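Lipoprotein NlpE (Escherichia coli, PDB 2Z4I) activates the Cpx envelope-stress pathway from the outer membrane, takes part in copper homeostasis and is needed for efficient adhesion of cells to hydrophobic surfaces. Local coordinates at residues A[24-29]-A[40-45]; A[36-41]-A[52-57]; A[66-71]-A[81-86]; A[131-136]-A[174-179]; A[180-185]-A[193-198]. The protein carries 1 engineered substitution. One frame throughout, in Å; residues are numbered along the deposited sequence.

Contact 1 (A[24-29]-A[40-45]); sequences SWRGVL and SLFLEK
Trp25 and Leu41 form the hydrogen-bonded pair of this antiparallel contact, each giving its amide to the other's carbonyl. Trp25 N reaches Leu41 O at 2.9 Å in a nearly straight bond (171°), and Leu41 N returns to Trp25 O at the same length; both donors lie in the plane of the carbonyl they meet. A weak bond from Arg26 NE to Ser24 OG, 3.4 Å long, runs along one strand and meets the guanidinium at its edge. The non-hydrogen-bonded pairs on either side add CA-H...O contacts, among them Ser40 CA to Trp25 O at 3.1 Å. On the face carrying Ser24, Arg26, Ser40 and Phe42, the Arg26 chain bends at chi2 (-47°), which lays CD against Ser40 CB at 3.5 Å and brings the guanidinium beside the Phe42 ring. Phe42 CZ sits over one face of that guanidinium, toward its rim, and the two planes are 51° apart, so they do not stack flat. The other face is apolar: Trp25 CE3 lies 4.4 Å from Leu41 CD2, and Leu43 CG lies in the indole plane at its edge. Trp25 and Leu41 also touch Leu97 of strand 96-100, as expected where the first hairpin, 24-31 with 34-43, lines the interior of a small calycin-like beta-barrel.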
# COMPACT_ATOMS: atom_id res chain seq x y z
N SER A 24 -4.28 6.04 -30.01
CA SER A 24 -4.86 6.75 -28.89
C SER A 24 -4.20 6.32 -27.57
O SER A 24 -4.15 5.13 -27.26
CB SER A 24 -6.37 6.49 -28.86
OG SER A 24 -6.98 7.26 -27.85
N TRP A 25 -3.71 7.29 -26.80
CA TRP A 25 -3.03 6.99 -25.54
C TRP A 25 -3.57 7.74 -24.34
O TRP A 25 -3.84 8.94 -24.43
CB TRP A 25 -1.53 7.30 -25.66
CG TRP A 25 -0.73 6.28 -26.43
CD1 TRP A 25 -0.19 5.12 -25.96
CD2 TRP A 25 -0.43 6.32 -27.82
NE1 TRP A 25 0.43 4.43 -26.97
CE2 TRP A 25 0.30 5.15 -28.13
CE3 TRP A 25 -0.70 7.23 -28.84
CZ2 TRP A 25 0.76 4.87 -29.41
CZ3 TRP A 25 -0.25 6.95 -30.12
CH2 TRP A 25 0.48 5.78 -30.39
N ARG A 26 -3.71 7.05 -23.22
CA ARG A 26 -4.20 7.68 -22.00
C ARG A 26 -3.24 7.39 -20.87
O ARG A 26 -2.47 6.44 -20.95
CB ARG A 26 -5.58 7.14 -21.58
CG ARG A 26 -6.62 7.01 -22.66
CD ARG A 26 -6.73 8.24 -23.51
NE ARG A 26 -7.64 7.96 -24.60
CZ ARG A 26 -8.95 8.15 -24.52
NH1 ARG A 26 -9.48 8.65 -23.40
NH2 ARG A 26 -9.74 7.81 -25.55
N GLY A 27 -3.34 8.18 -19.81
CA GLY A 27 -2.50 8.01 -18.65
C GLY A 27 -2.55 9.23 -17.76
O GLY A 27 -2.91 10.32 -18.23
N VAL A 28 -2.21 9.07 -16.49
CA VAL A 28 -2.21 10.20 -15.58
C VAL A 28 -0.77 10.48 -15.19
O VAL A 28 -0.08 9.60 -14.65
CB VAL A 28 -3.00 9.92 -14.31
CG1 VAL A 28 -3.12 11.20 -13.52
CG2 VAL A 28 -4.37 9.36 -14.64
N LEU A 29 -0.32 11.70 -15.44
CA LEU A 29 1.05 12.04 -15.15
C LEU A 29 1.17 12.87 -13.87
O LEU A 29 0.21 13.49 -13.43
CB LEU A 29 1.64 12.81 -16.33
CG LEU A 29 1.72 12.08 -17.67
CD1 LEU A 29 2.03 13.08 -18.77
CD2 LEU A 29 2.77 11.01 -17.61
N SER A 40 -4.35 12.65 -22.52
CA SER A 40 -4.85 11.78 -23.58
C SER A 40 -4.36 12.36 -24.88
O SER A 40 -4.57 13.55 -25.16
CB SER A 40 -6.38 11.70 -23.57
OG SER A 40 -6.95 12.99 -23.65
N LEU A 41 -3.67 11.52 -25.66
CA LEU A 41 -3.11 11.90 -26.94
C LEU A 41 -3.82 11.12 -28.03
O LEU A 41 -4.01 9.91 -27.90
CB LEU A 41 -1.61 11.60 -26.97
CG LEU A 41 -0.88 11.66 -28.32
CD1 LEU A 41 -1.03 13.02 -28.95
CD2 LEU A 41 0.59 11.34 -28.10
N PHE A 42 -4.20 11.83 -29.09
CA PHE A 42 -4.92 11.22 -30.20
C PHE A 42 -4.18 11.43 -31.51
O PHE A 42 -4.00 12.57 -31.96
CB PHE A 42 -6.31 11.84 -30.31
CG PHE A 42 -7.17 11.58 -29.12
CD1 PHE A 42 -8.08 10.54 -29.12
CD2 PHE A 42 -7.06 12.36 -27.98
CE1 PHE A 42 -8.88 10.28 -28.01
CE2 PHE A 42 -7.85 12.10 -26.87
CZ PHE A 42 -8.76 11.06 -26.89
N LEU A 43 -3.76 10.33 -32.11
CA LEU A 43 -3.04 10.41 -33.37
C LEU A 43 -4.01 10.14 -34.50
O LEU A 43 -4.53 9.04 -34.63
CB LEU A 43 -1.88 9.42 -33.39
CG LEU A 43 -0.77 9.79 -32.40
CD1 LEU A 43 0.38 8.82 -32.51
CD2 LEU A 43 -0.29 11.20 -32.69
N GLU A 44 -4.23 11.15 -35.33
CA GLU A 44 -5.16 11.01 -36.43
C GLU A 44 -4.57 10.60 -37.77
O GLU A 44 -3.39 10.83 -38.08
CB GLU A 44 -5.95 12.31 -36.57
CG GLU A 44 -6.65 12.72 -35.28
CD GLU A 44 -7.47 11.58 -34.70
OE1 GLU A 44 -8.61 11.35 -35.17
OE2 GLU A 44 -6.97 10.91 -33.77
N LYS A 45 -5.42 9.97 -38.57
CA LYS A 45 -5.09 9.47 -39.90
C LYS A 45 -4.52 10.57 -40.78
O LYS A 45 -3.61 10.33 -41.58
CB LYS A 45 -6.33 8.87 -40.54

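Contact 2 (A[36-41]-A[52-57]); sequences GIETSL and NERYLG
Gly36 O accepts the amide of Leu56, with Leu56 N 3.0 Å from Gly36 O. Ile37 shares a face of the sheet with Thr39, Glu53 and Tyr55 and runs alongside Tyr55. Its CG2, anti to the backbone N (chi1 -52°, measured to CG1), lies over one face of the phenol ring, 4.2 Å from the Tyr55 centroid and 19° off its normal, a CH-pi contact offset toward the rim. CG2 also packs on Glu53 CB. Glu38 exchanges two backbone bonds with Arg54: Glu38 N to Arg54 O is 2.7 Å, and Arg54 N returns to Glu38 O. Their side chains extend together, but the carboxylate and guanidinium planes stand 82° apart, and the salt bridge from Glu38 OE2 to Arg54 NE is long and its carboxylate position uncertain. Thr39 adds a CA-H...O contact to Asn52 O. At Ser40, OG lies 3.3 Å from Asn52 CB, and a water hydrogen-bonded to Ser40 OG, Glu38 O (2.8 Å) and Asn52 OD1 ties polar groups of both strands together. The face with Glu38, Ser40, Asn52 and Arg54 is thus largely polar. Such regular pairing is that of the antiparallel hairpin 34-43 with 48-56, part of the meander of the N-terminal barrel.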
# COMPACT_ATOMS: atom_id res chain seq x y z
N GLY A 36 -2.75 15.00 -10.07
CA GLY A 36 -2.23 14.39 -11.28
C GLY A 36 -2.85 15.00 -12.50
O GLY A 36 -3.90 15.65 -12.41
N ILE A 37 -2.22 14.80 -13.65
CA ILE A 37 -2.73 15.34 -14.90
C ILE A 37 -3.26 14.23 -15.80
O ILE A 37 -2.50 13.36 -16.24
CB ILE A 37 -1.64 16.10 -15.66
CG1 ILE A 37 -0.99 17.14 -14.75
CG2 ILE A 37 -2.24 16.84 -16.81
CD1 ILE A 37 0.12 17.94 -15.43
N GLU A 38 -4.57 14.27 -16.06
CA GLU A 38 -5.23 13.31 -16.93
C GLU A 38 -4.83 13.66 -18.35
O GLU A 38 -5.28 14.67 -18.90
CB GLU A 38 -6.75 13.43 -16.82
CG GLU A 38 -7.37 12.81 -15.61
CD GLU A 38 -8.88 12.99 -15.61
OE1 GLU A 38 -9.53 12.58 -16.61
OE2 GLU A 38 -9.41 13.54 -14.62
N THR A 39 -4.00 12.83 -18.96
CA THR A 39 -3.50 13.08 -20.30
C THR A 39 -4.05 12.13 -21.34
O THR A 39 -4.23 10.94 -21.09
CB THR A 39 -1.97 12.97 -20.28
OG1 THR A 39 -1.46 13.92 -19.34
CG2 THR A 39 -1.38 13.22 -21.65
N SER A 40 -4.35 12.65 -22.52
CA SER A 40 -4.85 11.78 -23.58
C SER A 40 -4.36 12.36 -24.88
O SER A 40 -4.57 13.55 -25.16
CB SER A 40 -6.38 11.70 -23.57
OG SER A 40 -6.95 12.99 -23.65
N LEU A 41 -3.67 11.52 -25.66
CA LEU A 41 -3.11 11.90 -26.94
C LEU A 41 -3.82 11.12 -28.03
O LEU A 41 -4.01 9.91 -27.90
CB LEU A 41 -1.61 11.60 -26.97
CG LEU A 41 -0.88 11.66 -28.32
CD1 LEU A 41 -1.03 13.02 -28.95
CD2 LEU A 41 0.59 11.34 -28.10
N ASN A 52 -5.12 16.32 -24.77
CA ASN A 52 -5.95 16.92 -23.76
C ASN A 52 -5.31 16.71 -22.41
O ASN A 52 -4.86 15.61 -22.09
CB ASN A 52 -7.32 16.27 -23.77
CG ASN A 52 -8.31 16.97 -22.85
OD1 ASN A 52 -9.14 16.33 -22.21
ND2 ASN A 52 -8.23 18.29 -22.78
N GLU A 53 -5.26 17.77 -21.61
CA GLU A 53 -4.70 17.64 -20.28
C GLU A 53 -5.69 18.17 -19.27
O GLU A 53 -6.13 19.30 -19.38
CB GLU A 53 -3.40 18.43 -20.16
CG GLU A 53 -2.32 18.00 -21.13
CD GLU A 53 -1.05 18.80 -20.94
OE1 GLU A 53 -0.25 18.87 -21.89
OE2 GLU A 53 -0.84 19.34 -19.83
N ARG A 54 -6.05 17.34 -18.29
CA ARG A 54 -6.99 17.74 -17.25
C ARG A 54 -6.32 17.63 -15.89
O ARG A 54 -5.69 16.63 -15.58
CB ARG A 54 -8.22 16.87 -17.31
CG ARG A 54 -9.28 17.31 -16.35
CD ARG A 54 -10.55 16.50 -16.45
NE ARG A 54 -11.30 16.67 -15.22
CZ ARG A 54 -11.87 17.80 -14.83
NH1 ARG A 54 -11.79 18.89 -15.61
NH2 ARG A 54 -12.49 17.87 -13.65
N TYR A 55 -6.47 18.65 -15.06
CA TYR A 55 -5.84 18.68 -13.74
C TYR A 55 -6.73 18.27 -12.59
O TYR A 55 -7.62 19.02 -12.19
CB TYR A 55 -5.29 20.08 -13.48
CG TYR A 55 -4.20 20.46 -14.44
CD1 TYR A 55 -2.86 20.20 -14.15
CD2 TYR A 55 -4.52 20.99 -15.68
CE1 TYR A 55 -1.87 20.46 -15.08
CE2 TYR A 55 -3.53 21.26 -16.62
CZ TYR A 55 -2.20 20.98 -16.32
OH TYR A 55 -1.24 21.22 -17.27
N LEU A 56 -6.47 17.09 -12.04
CA LEU A 56 -7.23 16.59 -10.91
C LEU A 56 -6.79 17.36 -9.68
O LEU A 56 -5.59 17.53 -9.45
CB LEU A 56 -6.95 15.10 -10.72
CG LEU A 56 -7.35 14.22 -11.90
CD1 LEU A 56 -6.83 12.81 -11.72
CD2 LEU A 56 -8.86 14.22 -12.00
N GLY A 57 -7.75 17.83 -8.89
CA GLY A 57 -7.44 18.59 -7.70
C GLY A 57 -6.89 19.96 -8.07
O GLY A 57 -5.93 20.45 -7.47
O HOH W 1 -7.24 14.13 -20.87

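Contact 3 (A[66-71]-A[81-86]); sequences ASYGTW and TDSKGE
A beta hairpin joins strands 64-72 and 77-82, and this contact lies where the second of them leaves the pairing and enters a type I turn from Asp82 to Gly85. Thr70 and Thr81 are the hydrogen-bonded pair: Thr70 N donates to Thr81 O at 2.8 Å and Thr81 N to Thr70 O at 3.0 Å. The two threonine side chains run alongside each other on one face. Next to them Gly69 faces Asp82 with the CA atoms only 3.8 Å apart, and Gly69 directs its CA-H at Thr81 O. Beyond this the pairing frays, and Ser83 N makes just a weak, bent bond to Tyr68 O. Ser83 also touches the Tyr68 ring, its CB standing over one face at 3.9 Å from the centroid and 29° off the normal. The Tyr68 first torsion, with CG between the backbone N and the carbonyl carbon (chi1 76°), turns the ring back so that this face meets Ser83 CB. Asp82 OD2 takes the amides of Lys84, inside the turn, at 2.9 Å to Lys84 N, and of Glu86, just after it, at 2.7 Å to Glu86 N, the two reaching it from opposite faces of the carboxylate plane. The bond from Lys84 N closes an Asx turn. From the neighbouring strand 48-56, Trp49 NE1 makes weak bonds to the carbonyls of Thr70 and Thr81. The whole is a strand end passing into an Asx-stabilised type I turn, which links 77-82 to 87-93 in the up-and-down meander.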
# COMPACT_ATOMS: atom_id res chain seq x y z
N ALA A 66 -6.41 21.81 -24.08
CA ALA A 66 -6.00 20.90 -25.14
C ALA A 66 -5.03 21.53 -26.14
O ALA A 66 -4.91 22.76 -26.22
CB ALA A 66 -7.22 20.37 -25.87
N SER A 67 -4.35 20.69 -26.89
CA SER A 67 -3.40 21.19 -27.86
C SER A 67 -3.43 20.28 -29.08
O SER A 67 -3.83 19.12 -28.99
CB SER A 67 -1.98 21.24 -27.26
OG SER A 67 -1.62 20.01 -26.66
N TYR A 68 -3.02 20.82 -30.21
CA TYR A 68 -3.04 20.02 -31.42
C TYR A 68 -1.85 20.42 -32.25
O TYR A 68 -1.10 21.32 -31.88
CB TYR A 68 -4.35 20.24 -32.17
CG TYR A 68 -4.44 21.55 -32.91
CD1 TYR A 68 -4.25 21.60 -34.29
CD2 TYR A 68 -4.65 22.74 -32.23
CE1 TYR A 68 -4.26 22.81 -34.98
CE2 TYR A 68 -4.66 23.97 -32.91
CZ TYR A 68 -4.46 23.99 -34.28
OH TYR A 68 -4.41 25.20 -34.95
N GLY A 69 -1.67 19.75 -33.38
CA GLY A 69 -0.55 20.03 -34.26
C GLY A 69 -0.43 18.84 -35.18
O GLY A 69 -1.34 18.02 -35.24
N THR A 70 0.68 18.73 -35.89
CA THR A 70 0.90 17.63 -36.82
C THR A 70 1.94 16.73 -36.22
O THR A 70 2.67 17.16 -35.35
CB THR A 70 1.42 18.15 -38.16
OG1 THR A 70 2.59 18.93 -37.93
CG2 THR A 70 0.39 19.04 -38.81
N TRP A 71 2.02 15.48 -36.67
CA TRP A 71 3.02 14.56 -36.12
C TRP A 71 3.72 13.76 -37.21
O TRP A 71 3.10 13.35 -38.19
CB TRP A 71 2.35 13.58 -35.16
CG TRP A 71 1.22 12.84 -35.78
CD1 TRP A 71 -0.07 13.25 -35.87
CD2 TRP A 71 1.29 11.59 -36.49
NE1 TRP A 71 -0.82 12.35 -36.59
CE2 TRP A 71 -0.01 11.32 -36.98
CE3 TRP A 71 2.32 10.68 -36.76
CZ2 TRP A 71 -0.30 10.18 -37.74
CZ3 TRP A 71 2.03 9.54 -37.51
CH2 TRP A 71 0.72 9.30 -37.99
N THR A 81 4.77 18.13 -33.50
CA THR A 81 4.96 19.57 -33.73
C THR A 81 3.58 20.20 -33.52
O THR A 81 2.65 19.94 -34.30
CB THR A 81 5.41 19.84 -35.18
OG1 THR A 81 6.50 18.97 -35.51
CG2 THR A 81 5.83 21.31 -35.33
N ASP A 82 3.46 21.04 -32.50
CA ASP A 82 2.18 21.67 -32.19
C ASP A 82 1.80 22.86 -33.06
O ASP A 82 2.53 23.23 -33.98
CB ASP A 82 2.10 22.05 -30.70
CG ASP A 82 3.04 23.19 -30.33
OD1 ASP A 82 3.19 23.46 -29.12
OD2 ASP A 82 3.61 23.82 -31.24
N SER A 83 0.63 23.43 -32.78
CA SER A 83 0.11 24.55 -33.55
C SER A 83 1.04 25.75 -33.58
O SER A 83 0.81 26.68 -34.35
CB SER A 83 -1.26 24.99 -33.00
OG SER A 83 -1.12 25.99 -32.01
N LYS A 84 2.07 25.76 -32.74
CA LYS A 84 3.00 26.88 -32.73
C LYS A 84 4.41 26.49 -33.12
O LYS A 84 5.33 27.28 -32.93
CB LYS A 84 3.01 27.53 -31.36
CG LYS A 84 1.66 28.05 -30.98
CD LYS A 84 1.70 28.82 -29.68
CE LYS A 84 0.29 29.02 -29.17
NZ LYS A 84 -0.43 27.71 -29.09
N GLY A 85 4.58 25.29 -33.66
CA GLY A 85 5.90 24.84 -34.05
C GLY A 85 6.75 24.24 -32.93
O GLY A 85 7.89 23.81 -33.18
N GLU A 86 6.21 24.19 -31.72
CA GLU A 86 6.92 23.64 -30.57
C GLU A 86 6.91 22.12 -30.65
O GLU A 86 5.86 21.51 -30.70
CB GLU A 86 6.24 24.08 -29.28
CG GLU A 86 5.97 25.59 -29.18
CD GLU A 86 7.24 26.43 -29.19
OE1 GLU A 86 7.80 26.71 -28.09
OE2 GLU A 86 7.70 26.81 -30.29

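Contact 4 (A[131-136]-A[174-179]); sequences GMYFYM and VLLSVE
Leu176 N donates to Gly131 O at 2.7 Å, and Gly131 N returns to Leu176 O at 3.0 Å, making one hydrogen-bonded pair between strands 127-135 and 174-185 of the OB-fold barrel. Two residues on, Tyr133 and Val174 form another such pair. There the bonds differ in approach: Val174 N lies in the plane of the Tyr133 carbonyl, whereas Tyr133 N meets Val174 O from 37° above its plane. The short segments make an angle of 112°, far from straight antiparallel, as fits the strong coiling of a small barrel. Residues 124-136, which include this part of the first strand, could contain a copper-binding motif. On the face of Tyr133 and Leu176, the two CB atoms touch at 3.9 Å. The phenol ring leads away from the opposite strand, with CG anti to the backbone N (chi1 -178°), and meets Tyr163 of helix 157-167 edge to face. Leu176 packs also on Phe142 and Phe205, so this face belongs to the hydrophobic interior. The other face carries Leu175 and Met132, present as selenomethionine, whose chain is bent at chi2 and chi3; the folded end brings Met132 SE to 3.6 Å from Leu175 CD1. Met132 CE lies 3.3 Å from Leu175 N.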
# COMPACT_ATOMS: atom_id res chain seq x y z
N GLY A 131 4.11 -16.04 22.90
CA GLY A 131 4.25 -15.40 24.19
C GLY A 131 3.90 -16.30 25.35
O GLY A 131 3.43 -17.42 25.14
N MSE A 132 4.15 -15.82 26.57
CA MSE A 132 3.83 -16.58 27.76
C MSE A 132 2.43 -16.15 28.19
O MSE A 132 2.25 -15.04 28.69
CB MSE A 132 4.84 -16.30 28.87
CG MSE A 132 6.29 -16.75 28.58
SE MSE A 132 6.54 -18.61 28.03
CE MSE A 132 5.70 -19.52 29.50
N TYR A 133 1.45 -17.02 27.98
CA TYR A 133 0.06 -16.72 28.34
C TYR A 133 -0.20 -17.08 29.79
O TYR A 133 0.30 -18.09 30.28
CB TYR A 133 -0.90 -17.52 27.46
CG TYR A 133 -2.37 -17.26 27.72
CD1 TYR A 133 -3.02 -16.18 27.12
CD2 TYR A 133 -3.12 -18.11 28.55
CE1 TYR A 133 -4.38 -15.95 27.34
CE2 TYR A 133 -4.48 -17.88 28.77
CZ TYR A 133 -5.10 -16.80 28.16
OH TYR A 133 -6.45 -16.57 28.37
N PHE A 134 -0.98 -16.25 30.46
CA PHE A 134 -1.31 -16.47 31.86
C PHE A 134 -2.71 -15.95 32.17
O PHE A 134 -3.02 -14.79 31.94
CB PHE A 134 -0.30 -15.76 32.75
CG PHE A 134 -0.61 -15.87 34.21
CD1 PHE A 134 -1.17 -14.79 34.90
CD2 PHE A 134 -0.38 -17.05 34.90
CE1 PHE A 134 -1.48 -14.89 36.26
CE2 PHE A 134 -0.69 -17.17 36.26
CZ PHE A 134 -1.24 -16.09 36.94
N TYR A 135 -3.55 -16.83 32.69
CA TYR A 135 -4.91 -16.45 33.02
C TYR A 135 -5.21 -16.70 34.49
O TYR A 135 -4.75 -17.69 35.07
CB TYR A 135 -5.89 -17.24 32.16
CG TYR A 135 -7.33 -16.95 32.49
CD1 TYR A 135 -7.89 -15.72 32.19
CD2 TYR A 135 -8.13 -17.91 33.11
CE1 TYR A 135 -9.21 -15.44 32.50
CE2 TYR A 135 -9.45 -17.65 33.42
CZ TYR A 135 -9.98 -16.41 33.11
OH TYR A 135 -11.30 -16.14 33.41
N MSE A 136 -5.98 -15.80 35.09
CA MSE A 136 -6.33 -15.93 36.49
C MSE A 136 -7.31 -14.87 36.93
O MSE A 136 -7.03 -13.67 36.82
CB MSE A 136 -5.09 -15.85 37.37
CG MSE A 136 -5.43 -15.84 38.84
SE MSE A 136 -3.87 -15.66 39.95
CE MSE A 136 -3.53 -13.76 39.71
N VAL A 174 1.91 -20.42 30.49
CA VAL A 174 2.31 -21.37 29.48
C VAL A 174 2.60 -20.69 28.14
O VAL A 174 1.88 -19.77 27.73
CB VAL A 174 1.21 -22.41 29.27
CG1 VAL A 174 1.62 -23.41 28.23
CG2 VAL A 174 0.90 -23.10 30.57
N LEU A 175 3.65 -21.15 27.46
CA LEU A 175 4.00 -20.58 26.17
C LEU A 175 2.80 -20.82 25.27
O LEU A 175 2.19 -21.88 25.33
CB LEU A 175 5.23 -21.27 25.57
CG LEU A 175 5.71 -20.64 24.25
CD1 LEU A 175 6.46 -19.35 24.55
CD2 LEU A 175 6.60 -21.62 23.48
N LEU A 176 2.47 -19.84 24.43
CA LEU A 176 1.32 -19.97 23.55
C LEU A 176 1.65 -19.35 22.22
O LEU A 176 2.32 -18.32 22.16
CB LEU A 176 0.12 -19.25 24.17
CG LEU A 176 -1.32 -19.32 23.63
CD1 LEU A 176 -1.81 -17.91 23.29
CD2 LEU A 176 -1.42 -20.23 22.42
N SER A 177 1.19 -19.99 21.15
CA SER A 177 1.38 -19.48 19.80
C SER A 177 -0.01 -19.26 19.22
O SER A 177 -0.73 -20.22 18.94
CB SER A 177 2.12 -20.51 18.94
OG SER A 177 2.14 -20.10 17.59
N VAL A 178 -0.40 -18.01 19.03
CA VAL A 178 -1.73 -17.76 18.51
C VAL A 178 -1.72 -16.64 17.50
O VAL A 178 -0.81 -15.82 17.49
CB VAL A 178 -2.70 -17.38 19.66
CG1 VAL A 178 -2.28 -16.05 20.25
CG2 VAL A 178 -4.13 -17.30 19.15
N GLU A 179 -2.74 -16.62 16.64
CA GLU A 179 -2.88 -15.56 15.66
C GLU A 179 -3.78 -14.54 16.34
O GLU A 179 -4.68 -14.91 17.07
CB GLU A 179 -3.55 -16.06 14.39
CG GLU A 179 -2.58 -16.67 13.41
CD GLU A 179 -3.25 -17.07 12.11
OE1 GLU A 179 -3.95 -16.22 11.51
OE2 GLU A 179 -3.06 -18.23 11.68

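Contact 5 (A[180-185]-A[193-198]); sequences GHFTLE and PTKVLA
This is a long antiparallel hairpin pairing in the C-terminal OB domain, where the far half of strand 174-185 runs against strand 194-199. Three hydrogen-bonded pairs hold it: His181 with Ala198, Thr183 with Val196, and Glu185 with Thr194. Ala198 N reaches His181 O at 2.9 Å in a nearly straight bond (168°), and Thr183 N reaches Val196 O at 2.8 Å, while its return from Val196 N is weak and bent. At the loop end of the hairpin, Glu185 N and Thr194 N each meet the partner carbonyl from about 40° above its plane. On one face, Leu197 CD1 stands over the centre of the Phe182 ring, 4.1 Å from the centroid and 11° off the normal. Lys195 approaches the same ring obliquely, CG at 3.7 Å from Phe182 CD2, and its bend at chi3 keeps CE near the ring too. On the other face, Thr183 runs alongside Val196, with Glu185 CB 3.7 Å from Val196 CG1. Ala198 CB rests over the His181 imidazole, 4.2 Å from its centroid and offset toward the rim. His181 ND1 is hydrogen-bonded to Asp200. Strand 150-152 flanks the pair: Phe151 meets Phe182 edge to face and touches Lys195, while Met152 packs on Thr194 and bonds through its backbone to Leu197.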
# COMPACT_ATOMS: atom_id res chain seq x y z
N GLY A 180 -3.52 -13.26 16.11
CA GLY A 180 -4.34 -12.25 16.73
C GLY A 180 -4.01 -10.85 16.28
O GLY A 180 -3.01 -10.64 15.60
N HIS A 181 -4.85 -9.89 16.64
CA HIS A 181 -4.63 -8.50 16.28
C HIS A 181 -4.95 -7.64 17.50
O HIS A 181 -5.61 -8.10 18.43
CB HIS A 181 -5.54 -8.09 15.12
CG HIS A 181 -6.99 -8.37 15.36
ND1 HIS A 181 -7.52 -9.64 15.28
CD2 HIS A 181 -8.00 -7.55 15.72
CE1 HIS A 181 -8.81 -9.59 15.57
NE2 HIS A 181 -9.13 -8.33 15.84
N PHE A 182 -4.47 -6.40 17.50
CA PHE A 182 -4.76 -5.53 18.62
C PHE A 182 -6.03 -4.75 18.40
O PHE A 182 -6.31 -4.31 17.29
CB PHE A 182 -3.61 -4.56 18.86
CG PHE A 182 -2.36 -5.22 19.31
CD1 PHE A 182 -1.43 -5.68 18.39
CD2 PHE A 182 -2.13 -5.44 20.66
CE1 PHE A 182 -0.29 -6.34 18.80
CE2 PHE A 182 -0.99 -6.10 21.09
CZ PHE A 182 -0.07 -6.55 20.16
N THR A 183 -6.80 -4.57 19.46
CA THR A 183 -8.03 -3.82 19.35
C THR A 183 -8.18 -2.96 20.58
O THR A 183 -7.48 -3.16 21.56
CB THR A 183 -9.22 -4.75 19.25
OG1 THR A 183 -10.39 -3.98 18.99
CG2 THR A 183 -9.41 -5.50 20.54
N LEU A 184 -9.09 -2.00 20.52
CA LEU A 184 -9.34 -1.12 21.66
C LEU A 184 -10.51 -1.65 22.45
O LEU A 184 -11.54 -2.01 21.89
CB LEU A 184 -9.66 0.30 21.19
CG LEU A 184 -8.51 1.09 20.57
CD1 LEU A 184 -9.04 2.39 20.00
CD2 LEU A 184 -7.46 1.36 21.61
N GLU A 185 -10.34 -1.70 23.77
CA GLU A 185 -11.40 -2.18 24.64
C GLU A 185 -11.66 -1.11 25.70
O GLU A 185 -11.14 -0.00 25.61
CB GLU A 185 -10.98 -3.49 25.28
CG GLU A 185 -12.15 -4.35 25.73
CD GLU A 185 -11.74 -5.76 26.08
OE1 GLU A 185 -10.88 -5.92 26.98
OE2 GLU A 185 -12.28 -6.71 25.45
N PRO A 193 -10.59 3.19 26.91
CA PRO A 193 -10.03 2.78 25.60
C PRO A 193 -8.59 2.33 25.77
O PRO A 193 -7.69 3.17 25.85
CB PRO A 193 -10.10 3.99 24.69
CG PRO A 193 -9.94 5.12 25.72
CD PRO A 193 -10.78 4.65 26.93
N THR A 194 -8.37 1.02 25.82
CA THR A 194 -7.01 0.49 25.98
C THR A 194 -6.71 -0.70 25.07
O THR A 194 -7.53 -1.62 24.91
CB THR A 194 -6.75 0.07 27.45
OG1 THR A 194 -7.21 -1.26 27.65
CG2 THR A 194 -7.51 0.97 28.40
N LYS A 195 -5.52 -0.68 24.48
CA LYS A 195 -5.05 -1.73 23.58
C LYS A 195 -5.22 -3.09 24.25
O LYS A 195 -4.99 -3.23 25.44
CB LYS A 195 -3.57 -1.47 23.27
CG LYS A 195 -3.04 -2.13 22.02
CD LYS A 195 -1.54 -1.88 21.87
CE LYS A 195 -0.73 -2.61 22.95
NZ LYS A 195 0.75 -2.53 22.73
N VAL A 196 -5.62 -4.09 23.47
CA VAL A 196 -5.82 -5.43 24.00
C VAL A 196 -5.66 -6.42 22.85
O VAL A 196 -6.05 -6.13 21.72
CB VAL A 196 -7.23 -5.60 24.59
CG1 VAL A 196 -8.28 -5.28 23.53
CG2 VAL A 196 -7.44 -7.02 25.06
N LEU A 197 -5.10 -7.60 23.15
CA LEU A 197 -4.90 -8.60 22.11
C LEU A 197 -6.12 -9.48 21.93
O LEU A 197 -6.55 -10.16 22.87
CB LEU A 197 -3.71 -9.50 22.43
CG LEU A 197 -3.38 -10.47 21.30
CD1 LEU A 197 -2.81 -9.66 20.15
CD2 LEU A 197 -2.37 -11.52 21.73
N ALA A 198 -6.67 -9.47 20.72
CA ALA A 198 -7.84 -10.27 20.41
C ALA A 198 -7.40 -11.46 19.56
O ALA A 198 -6.81 -11.29 18.49
CB ALA A 198 -8.86 -9.44 19.64

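Contacts 1, 2 and 3 follow one another through the N-terminal meander: 1 and 2 share strand 34-43, and contact 3 takes the next two strands, beginning beside contact 2, where Asn52 meets Ala66, and touching contact 1 where Trp71 packs on Leu43. Contacts 4 and 5 divide strand 174-185 between them in the C-terminal domain, with centres about 15 Å apart, whereas contacts 1 and 4 have centres about 59 Å apart. Contact 4 is the buried one, joined by backbone bonds and apolar side chains. Contacts 2 and 3 are surface pairings, the former with charged and water-linked groups, the latter with a carboxylate organising a turn. Contacts 1 and 5 are partly buried and mix polar and aromatic packing.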